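Local coordinates for protein alpha-fucosidase (Bifidobacterium bifidum, PDB 2EAB) that probably releases alpha-1,2-linked L-fucose by hydrolysis and is here represented by its catalytic portion, part of a longer, probably membrane-bound protein, at residues L582-A594 with S631-E643. Numbering follows the deposited sequence.
Sequences LVWQMLNDAIEAA and SWSCAKSLLKPIE
L587 is the central knob of helix 582-594, seated in a hollow formed by W632, A635, K636 and L639; its CD1 lies 3.9 Å from A635 CB. Two knobs answer from helix 632-639. W632 fits among L587, A590, I591 and A594: A590 CB stands over a face of its six-membered ring, 27° off the normal, while I591 CG1 slides past W632 CB at 3.7 Å. K636 fills the hollow between W584, L587, N588 and I591. Its extended chain carries CE to 3.5 Å above the W584 ring plane, near the rim, and to 3.5 Å from N588 CG. W584 holds CG anti to its backbone nitrogen (chi1 -177°), which stands the indole between K636 and P641, whose CG meets the opposite face, 4.2 Å from the five-membered-ring centroid. One water accepts from both W584 NE1 and K636 NZ. An alanine in place of W584 would probably leave P641 and the K636 methylenes without the plate between them and the water without one donor. The helix axes approach to 9.3 Å at -151°, a near-antiparallel knobs-into-holes pair that sets the short helix 632-639 against helix 577-596 in the glycoside hydrolase family 95 catalytic domain, an (alpha/alpha)6 barrel.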
loop_
_atom_site.group_PDB
_atom_site.type_symbol
_atom_site.label_atom_id
_atom_site.label_comp_id
_atom_site.label_asym_id
_atom_site.label_seq_id
_atom_site.Cartn_x
_atom_site.Cartn_y
_atom_site.Cartn_z
ATOM N N LEU A 582 -3.842 -17.573 -5.671
ATOM C CA LEU A 582 -3.728 -16.324 -6.413
ATOM C C LEU A 582 -4.229 -16.463 -7.848
ATOM O O LEU A 582 -4.936 -15.585 -8.354
ATOM C CB LEU A 582 -2.289 -15.810 -6.399
ATOM C CG LEU A 582 -1.821 -15.263 -5.049
ATOM C CD1 LEU A 582 -0.351 -14.908 -5.117
ATOM C CD2 LEU A 582 -2.646 -14.060 -4.607
ATOM N N VAL A 583 -3.869 -17.553 -8.518
ATOM C CA VAL A 583 -4.308 -17.739 -9.903
ATOM C C VAL A 583 -5.818 -17.979 -9.963
ATOM O O VAL A 583 -6.500 -17.448 -10.846
ATOM C CB VAL A 583 -3.487 -18.830 -10.629
ATOM C CG1 VAL A 583 -4.059 -19.123 -12.020
ATOM C CG2 VAL A 583 -2.037 -18.379 -10.748
ATOM N N TRP A 584 -6.332 -18.747 -9.004
ATOM C CA TRP A 584 -7.771 -18.957 -8.880
ATOM C C TRP A 584 -8.493 -17.617 -8.742
ATOM O O TRP A 584 -9.492 -17.373 -9.432
ATOM C CB TRP A 584 -8.065 -19.869 -7.693
ATOM C CG TRP A 584 -9.512 -20.217 -7.505
ATOM C CD1 TRP A 584 -10.169 -21.306 -8.002
ATOM C CD2 TRP A 584 -10.477 -19.478 -6.748
ATOM N NE1 TRP A 584 -11.484 -21.288 -7.603
ATOM C CE2 TRP A 584 -11.700 -20.180 -6.828
ATOM C CE3 TRP A 584 -10.425 -18.296 -5.998
ATOM C CZ2 TRP A 584 -12.865 -19.731 -6.196
ATOM C CZ3 TRP A 584 -11.585 -17.849 -5.372
ATOM C CH2 TRP A 584 -12.787 -18.573 -5.468
ATOM N N GLN A 585 -7.977 -16.744 -7.878
ATOM C CA GLN A 585 -8.611 -15.450 -7.663
ATOM C C GLN A 585 -8.565 -14.583 -8.910
ATOM O O GLN A 585 -9.538 -13.881 -9.215
ATOM C CB GLN A 585 -7.972 -14.698 -6.500
ATOM C CG GLN A 585 -8.890 -13.635 -5.927
ATOM C CD GLN A 585 -10.077 -14.250 -5.214
ATOM O OE1 GLN A 585 -9.917 -14.910 -4.194
ATOM N NE2 GLN A 585 -11.273 -14.066 -5.769
ATOM N N MET A 586 -7.438 -14.624 -9.622
ATOM C CA MET A 586 -7.298 -13.844 -10.844
ATOM C C MET A 586 -8.311 -14.285 -11.893
ATOM O O MET A 586 -8.963 -13.454 -12.518
ATOM C CB MET A 586 -5.885 -13.941 -11.412
ATOM C CG MET A 586 -5.709 -13.094 -12.659
ATOM S SD MET A 586 -4.098 -13.250 -13.415
ATOM C CE MET A 586 -4.100 -14.982 -13.914
ATOM N N LEU A 587 -8.428 -15.592 -12.097
ATOM C CA LEU A 587 -9.391 -16.100 -13.070
ATOM C C LEU A 587 -10.821 -15.758 -12.658
ATOM O O LEU A 587 -11.654 -15.436 -13.505
ATOM C CB LEU A 587 -9.217 -17.606 -13.280
ATOM C CG LEU A 587 -7.901 -18.040 -13.936
ATOM C CD1 LEU A 587 -7.772 -19.553 -13.919
ATOM C CD2 LEU A 587 -7.770 -17.502 -15.364
ATOM N N ASN A 588 -11.085 -15.815 -11.357
ATOM C CA ASN A 588 -12.379 -15.430 -10.810
ATOM C C ASN A 588 -12.696 -13.965 -11.136
ATOM O O ASN A 588 -13.762 -13.654 -11.690
ATOM C CB ASN A 588 -12.375 -15.676 -9.299
ATOM C CG ASN A 588 -13.766 -15.861 -8.725
ATOM O OD1 ASN A 588 -14.780 -15.680 -9.404
ATOM N ND2 ASN A 588 -13.820 -16.234 -7.456
ATOM N N ASP A 589 -11.755 -13.077 -10.813
ATOM C CA ASP A 589 -11.888 -11.654 -11.130
ATOM C C ASP A 589 -12.016 -11.415 -12.636
ATOM O O ASP A 589 -12.837 -10.594 -13.066
ATOM C CB ASP A 589 -10.684 -10.852 -10.606
ATOM C CG ASP A 589 -10.674 -10.659 -9.087
ATOM O OD1 ASP A 589 -11.636 -11.037 -8.395
ATOM O OD2 ASP A 589 -9.676 -10.094 -8.583
ATOM N N ALA A 590 -11.203 -12.118 -13.425
ATOM C CA ALA A 590 -11.227 -11.973 -14.880
ATOM C C ALA A 590 -12.581 -12.362 -15.468
ATOM O O ALA A 590 -13.104 -11.669 -16.341
ATOM C CB ALA A 590 -10.112 -12.790 -15.514
ATOM N N ILE A 591 -13.139 -13.467 -14.982
ATOM C CA ILE A 591 -14.466 -13.912 -15.400
ATOM C C ILE A 591 -15.516 -12.860 -15.050
ATOM O O ILE A 591 -16.386 -12.547 -15.869
ATOM C CB ILE A 591 -14.811 -15.289 -14.786
ATOM C CG1 ILE A 591 -13.977 -16.382 -15.462
ATOM C CG2 ILE A 591 -16.302 -15.600 -14.930
ATOM C CD1 ILE A 591 -13.902 -17.687 -14.694
ATOM N N GLU A 592 -15.419 -12.293 -13.853
ATOM C CA GLU A 592 -16.357 -11.247 -13.455
ATOM C C GLU A 592 -16.231 -9.990 -14.307
ATOM O O GLU A 592 -17.246 -9.394 -14.699
ATOM C CB GLU A 592 -16.235 -10.931 -11.966
ATOM C CG GLU A 592 -16.692 -12.077 -11.083
ATOM C CD GLU A 592 -18.094 -12.540 -11.446
ATOM O OE1 GLU A 592 -19.029 -11.706 -11.393
ATOM O OE2 GLU A 592 -18.264 -13.721 -11.808
ATOM N N ALA A 593 -14.997 -9.608 -14.625
ATOM C CA ALA A 593 -14.763 -8.458 -15.499
ATOM C C ALA A 593 -15.350 -8.705 -16.890
ATOM O O ALA A 593 -16.021 -7.834 -17.466
ATOM C CB ALA A 593 -13.276 -8.146 -15.588
ATOM N N ALA A 594 -15.109 -9.902 -17.415
ATOM C CA ALA A 594 -15.654 -10.304 -18.709
ATOM C C ALA A 594 -17.178 -10.262 -18.701
ATOM O O ALA A 594 -17.788 -9.677 -19.598
ATOM C CB ALA A 594 -15.164 -11.691 -19.086
ATOM N N SER A 631 -10.793 -22.752 -21.369
ATOM C CA SER A 631 -11.440 -21.497 -21.006
ATOM C C SER A 631 -11.143 -21.118 -19.559
ATOM O O SER A 631 -10.711 -21.954 -18.753
ATOM C CB SER A 631 -12.950 -21.590 -21.221
ATOM O OG SER A 631 -13.535 -22.515 -20.322
ATOM N N TRP A 632 -11.397 -19.860 -19.226
ATOM C CA TRP A 632 -11.147 -19.389 -17.873
ATOM C C TRP A 632 -11.933 -20.178 -16.826
ATOM O O TRP A 632 -11.386 -20.526 -15.782
ATOM C CB TRP A 632 -11.436 -17.897 -17.746
ATOM C CG TRP A 632 -10.533 -17.036 -18.584
ATOM C CD1 TRP A 632 -9.384 -17.412 -19.235
ATOM C CD2 TRP A 632 -10.698 -15.640 -18.840
ATOM N NE1 TRP A 632 -8.838 -16.334 -19.887
ATOM C CE2 TRP A 632 -9.620 -15.232 -19.655
ATOM C CE3 TRP A 632 -11.655 -14.689 -18.454
ATOM C CZ2 TRP A 632 -9.480 -13.916 -20.104
ATOM C CZ3 TRP A 632 -11.512 -13.379 -18.899
ATOM C CH2 TRP A 632 -10.432 -13.008 -19.713
ATOM N N SER A 633 -13.206 -20.473 -17.106
ATOM C CA SER A 633 -14.029 -21.273 -16.188
ATOM C C SER A 633 -13.458 -22.673 -15.989
ATOM O O SER A 633 -13.426 -23.188 -14.869
ATOM C CB SER A 633 -15.474 -21.378 -16.684
ATOM O OG SER A 633 -16.095 -20.104 -16.712
ATOM N N CYS A 634 -13.008 -23.288 -17.081
ATOM C CA CYS A 634 -12.425 -24.617 -17.012
ATOM C C CYS A 634 -11.148 -24.604 -16.174
ATOM O O CYS A 634 -11.020 -25.370 -15.219
ATOM C CB CYS A 634 -12.153 -25.155 -18.413
ATOM S SG CYS A 634 -11.335 -26.761 -18.397
ATOM N N ALA A 635 -10.220 -23.711 -16.512
ATOM C CA ALA A 635 -8.950 -23.611 -15.793
ATOM C C ALA A 635 -9.182 -23.383 -14.297
ATOM O O ALA A 635 -8.582 -24.053 -13.456
ATOM C CB ALA A 635 -8.084 -22.499 -16.380
ATOM N N LYS A 636 -10.080 -22.454 -13.974
ATOM C CA LYS A 636 -10.379 -22.116 -12.584
ATOM C C LYS A 636 -10.885 -23.338 -11.811
ATOM O O LYS A 636 -10.490 -23.567 -10.665
ATOM C CB LYS A 636 -11.414 -20.991 -12.541
ATOM C CG LYS A 636 -11.872 -20.584 -11.156
ATOM C CD LYS A 636 -12.778 -19.371 -11.234
ATOM C CE LYS A 636 -13.504 -19.133 -9.927
ATOM N NZ LYS A 636 -14.596 -20.116 -9.711
ATOM N N SER A 637 -11.745 -24.128 -12.456
ATOM C CA SER A 637 -12.357 -25.300 -11.825
ATOM C C SER A 637 -11.364 -26.431 -11.561
ATOM O O SER A 637 -11.646 -27.328 -10.766
ATOM C CB SER A 637 -13.517 -25.827 -12.681
ATOM O OG SER A 637 -13.051 -26.570 -13.795
ATOM N N LEU A 638 -10.216 -26.395 -12.234
ATOM C CA LEU A 638 -9.238 -27.479 -12.147
ATOM C C LEU A 638 -8.127 -27.243 -11.136
ATOM O O LEU A 638 -7.334 -28.147 -10.867
ATOM C CB LEU A 638 -8.636 -27.764 -13.521
ATOM C CG LEU A 638 -9.586 -28.335 -14.574
ATOM C CD1 LEU A 638 -8.908 -28.314 -15.931
ATOM C CD2 LEU A 638 -10.050 -29.744 -14.216
ATOM N N LEU A 639 -8.060 -26.036 -10.579
ATOM C CA LEU A 639 -6.988 -25.700 -9.645
ATOM C C LEU A 639 -7.160 -26.383 -8.294
ATOM O O LEU A 639 -6.174 -26.809 -7.680
ATOM C CB LEU A 639 -6.865 -24.184 -9.479
ATOM C CG LEU A 639 -6.354 -23.427 -10.710
ATOM C CD1 LEU A 639 -6.624 -21.945 -10.562
ATOM C CD2 LEU A 639 -4.866 -23.678 -10.950
ATOM N N LYS A 640 -8.408 -26.489 -7.838
ATOM C CA LYS A 640 -8.716 -27.069 -6.524
ATOM C C LYS A 640 -7.720 -26.568 -5.473
ATOM O O LYS A 640 -7.015 -27.358 -4.833
ATOM C CB LYS A 640 -8.730 -28.599 -6.600
ATOM C CG LYS A 640 -9.896 -29.161 -7.412
ATOM C CD LYS A 640 -9.787 -30.668 -7.633
ATOM C CE LYS A 640 -9.633 -31.462 -6.345
ATOM N NZ LYS A 640 -9.160 -32.852 -6.637
ATOM N N PRO A 641 -7.655 -25.237 -5.289
ATOM C CA PRO A 641 -6.558 -24.664 -4.510
ATOM C C PRO A 641 -6.534 -25.032 -3.026
ATOM O O PRO A 641 -5.449 -25.087 -2.430
ATOM C CB PRO A 641 -6.757 -23.155 -4.684
ATOM C CG PRO A 641 -8.205 -22.998 -5.006
ATOM C CD PRO A 641 -8.565 -24.195 -5.807
ATOM N N ILE A 642 -7.706 -25.269 -2.443
ATOM C CA ILE A 642 -7.796 -25.543 -1.011
ATOM C C ILE A 642 -8.013 -27.015 -0.711
ATOM O O ILE A 642 -8.952 -27.634 -1.222
ATOM C CB ILE A 642 -8.928 -24.731 -0.324
ATOM C CG1 ILE A 642 -8.742 -23.225 -0.539
ATOM C CG2 ILE A 642 -9.030 -25.079 1.171
ATOM C CD1 ILE A 642 -7.409 -22.650 -0.045
ATOM N N GLU A 643 -7.142 -27.560 0.133
ATOM C CA GLU A 643 -7.334 -28.884 0.714
ATOM C C GLU A 643 -7.113 -28.793 2.209
ATOM O O GLU A 643 -6.151 -28.165 2.666
ATOM C CB GLU A 643 -6.363 -29.899 0.116
ATOM C CG GLU A 643 -6.707 -30.322 -1.291
ATOM C CD GLU A 643 -5.994 -31.586 -1.729
ATOM O OE1 GLU A 643 -5.097 -32.076 -1.004
ATOM O OE2 GLU A 643 -6.333 -32.084 -2.816
HETATM O O HOH W 1 -13.858 -23.087 -8.964
#